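Local coordinates for protein MdbA (Actinomyces oris, PDB 4Z7X) that is a thiol-disulfide oxidoreductase of the thioredoxin superfamily that probably forms disulfide bonds in exported proteins, a process linked to sortase-mediated pilus assembly, at residues Pro15-Gly20 with Thr198-Gly203. Sequence-based numbering, arbitrary orientation. Where two conformers were deposited one is given.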
loop_
_atom_site.group_PDB
_atom_site.type_symbol
_atom_site.label_atom_id
_atom_site.label_comp_id
_atom_site.label_asym_id
_atom_site.label_seq_id
_atom_site.Cartn_x
_atom_site.Cartn_y
_atom_site.Cartn_z
ATOM N N PRO A 15 16.955 -3.879 -5.247
ATOM C CA PRO A 15 16.845 -4.679 -6.461
ATOM C C PRO A 15 15.961 -4.025 -7.508
ATOM O O PRO A 15 14.993 -3.327 -7.183
ATOM C CB PRO A 15 16.203 -5.958 -5.971
ATOM C CG PRO A 15 16.698 -6.061 -4.575
ATOM C CD PRO A 15 16.552 -4.658 -4.068
ATOM N N ALA A 16 16.311 -4.248 -8.765
ATOM C CA ALA A 16 15.535 -3.730 -9.855
ATOM C C ALA A 16 14.110 -4.274 -9.844
ATOM O O ALA A 16 13.863 -5.405 -9.384
ATOM C CB ALA A 16 16.207 -4.052 -11.168
ATOM N N PRO A 17 13.149 -3.452 -10.326
ATOM C CA PRO A 17 11.781 -3.982 -10.378
ATOM C C PRO A 17 11.647 -5.354 -11.058
ATOM O O PRO A 17 10.825 -6.162 -10.675
ATOM C CB PRO A 17 11.023 -2.893 -11.150
ATOM C CG PRO A 17 11.754 -1.627 -10.788
ATOM C CD PRO A 17 13.202 -2.007 -10.646
ATOM N N SER A 18 12.483 -5.625 -12.048
ATOM C CA SER A 18 12.464 -6.913 -12.715
ATOM C C SER A 18 12.716 -8.107 -11.827
ATOM O O SER A 18 12.358 -9.227 -12.184
ATOM C CB SER A 18 13.451 -6.926 -13.898
ATOM O OG SER A 18 14.780 -6.614 -13.503
ATOM N N GLU A 19 13.313 -7.864 -10.660
ATOM C CA GLU A 19 13.577 -8.902 -9.675
ATOM C C GLU A 19 12.390 -9.193 -8.775
ATOM O O GLU A 19 12.429 -10.160 -8.023
ATOM C CB GLU A 19 14.776 -8.508 -8.794
ATOM C CG GLU A 19 16.083 -8.341 -9.534
ATOM C CD GLU A 19 16.636 -9.677 -9.949
ATOM O OE1 GLU A 19 16.736 -9.885 -11.167
ATOM O OE2 GLU A 19 16.921 -10.518 -9.056
ATOM N N GLY A 20 11.332 -8.373 -8.810
ATOM C CA GLY A 20 10.164 -8.708 -7.993
ATOM C C GLY A 20 10.431 -8.507 -6.509
ATOM O O GLY A 20 11.010 -7.492 -6.085
ATOM N N THR A 198 2.927 3.395 -10.159
ATOM C CA THR A 198 3.703 2.599 -11.095
ATOM C C THR A 198 3.404 1.159 -10.722
ATOM O O THR A 198 3.446 0.811 -9.535
ATOM C CB THR A 198 5.231 2.885 -11.046
ATOM O OG1 THR A 198 5.491 4.232 -11.457
ATOM C CG2 THR A 198 5.946 1.937 -11.970
ATOM N N VAL A 199 3.097 0.340 -11.711
ATOM C CA VAL A 199 2.711 -1.060 -11.475
ATOM C C VAL A 199 3.604 -2.003 -12.286
ATOM O O VAL A 199 3.877 -1.780 -13.473
ATOM C CB VAL A 199 1.209 -1.237 -11.859
ATOM C CG1 VAL A 199 0.745 -2.667 -11.689
ATOM C CG2 VAL A 199 0.319 -0.326 -10.996
ATOM N N PHE A 200 4.044 -3.081 -11.626
ATOM C CA PHE A 200 4.758 -4.167 -12.283
ATOM C C PHE A 200 4.028 -5.466 -12.000
ATOM O O PHE A 200 3.436 -5.646 -10.917
ATOM C CB PHE A 200 6.178 -4.248 -11.743
ATOM C CG PHE A 200 7.005 -3.047 -12.023
ATOM C CD1 PHE A 200 7.780 -2.987 -13.169
ATOM C CD2 PHE A 200 7.079 -2.010 -11.093
ATOM C CE1 PHE A 200 8.542 -1.875 -13.435
ATOM C CE2 PHE A 200 7.851 -0.892 -11.338
ATOM C CZ PHE A 200 8.593 -0.827 -12.518
ATOM N N PHE A 201 4.052 -6.362 -12.975
ATOM C CA PHE A 201 3.510 -7.709 -12.816
ATOM C C PHE A 201 4.509 -8.693 -13.354
ATOM O O PHE A 201 4.948 -8.583 -14.484
ATOM C CB PHE A 201 2.146 -7.873 -13.500
ATOM C CG PHE A 201 1.582 -9.245 -13.303
ATOM C CD1 PHE A 201 1.311 -9.711 -12.040
ATOM C CD2 PHE A 201 1.373 -10.085 -14.377
ATOM C CE1 PHE A 201 0.819 -10.991 -11.848
ATOM C CE2 PHE A 201 0.894 -11.348 -14.193
ATOM C CZ PHE A 201 0.626 -11.809 -12.931
ATOM N N LYS A 202 4.913 -9.631 -12.507
ATOM C CA LYS A 202 6.036 -10.521 -12.820
ATOM C C LYS A 202 7.286 -9.750 -13.262
ATOM O O LYS A 202 8.017 -10.184 -14.166
ATOM C CB LYS A 202 5.649 -11.519 -13.893
ATOM C CG LYS A 202 4.486 -12.393 -13.515
ATOM C CD LYS A 202 3.946 -13.207 -14.681
ATOM C CE LYS A 202 4.794 -14.433 -14.913
ATOM N NZ LYS A 202 4.224 -15.316 -15.952
ATOM N N GLY A 203 7.533 -8.635 -12.617
ATOM C CA GLY A 203 8.693 -7.817 -12.891
ATOM C C GLY A 203 8.612 -6.961 -14.145
ATOM O O GLY A 203 9.563 -6.220 -14.419
#
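P17 lies over one face of the F200 ring, its CB 3.5 Å from the ring centroid and 15° off the normal, a CH-pi contact. P17 CB is closest to CE1 and CZ of F200, and P17 CG carries on past the CZ corner, 3.7 Å from F200 CZ. The CB of F200 points toward the turn, and with its CG anti to the carbonyl carbon (chi1 -63°) the ring comes to lie against P17. Replacing F200 with an alanine would probably leave P17 without its aromatic platform and open a gap beneath the 3-10 turn.

The backbones meet through two CA-H...O contacts. G203 CA approaches P17 O at 3.5 Å, and S18 CA sits 3.4 Å from G203 O, with 150° at the hydrogen. P17 O also accepts from G20 N at 2.9 Å within the turn. G203, having no side chain, lets the two backbones come this close.

The N-terminal 3-10 turn 17-19 thus packs on F200 and on the type I' turn, K202-G203, of the beta hairpin formed by strands 198-201 and 204-205, at the periphery of the thioredoxin-type fold. F200 pairs by backbone with D60 of strand 58-63, and its side chain also touches Y62 and K205.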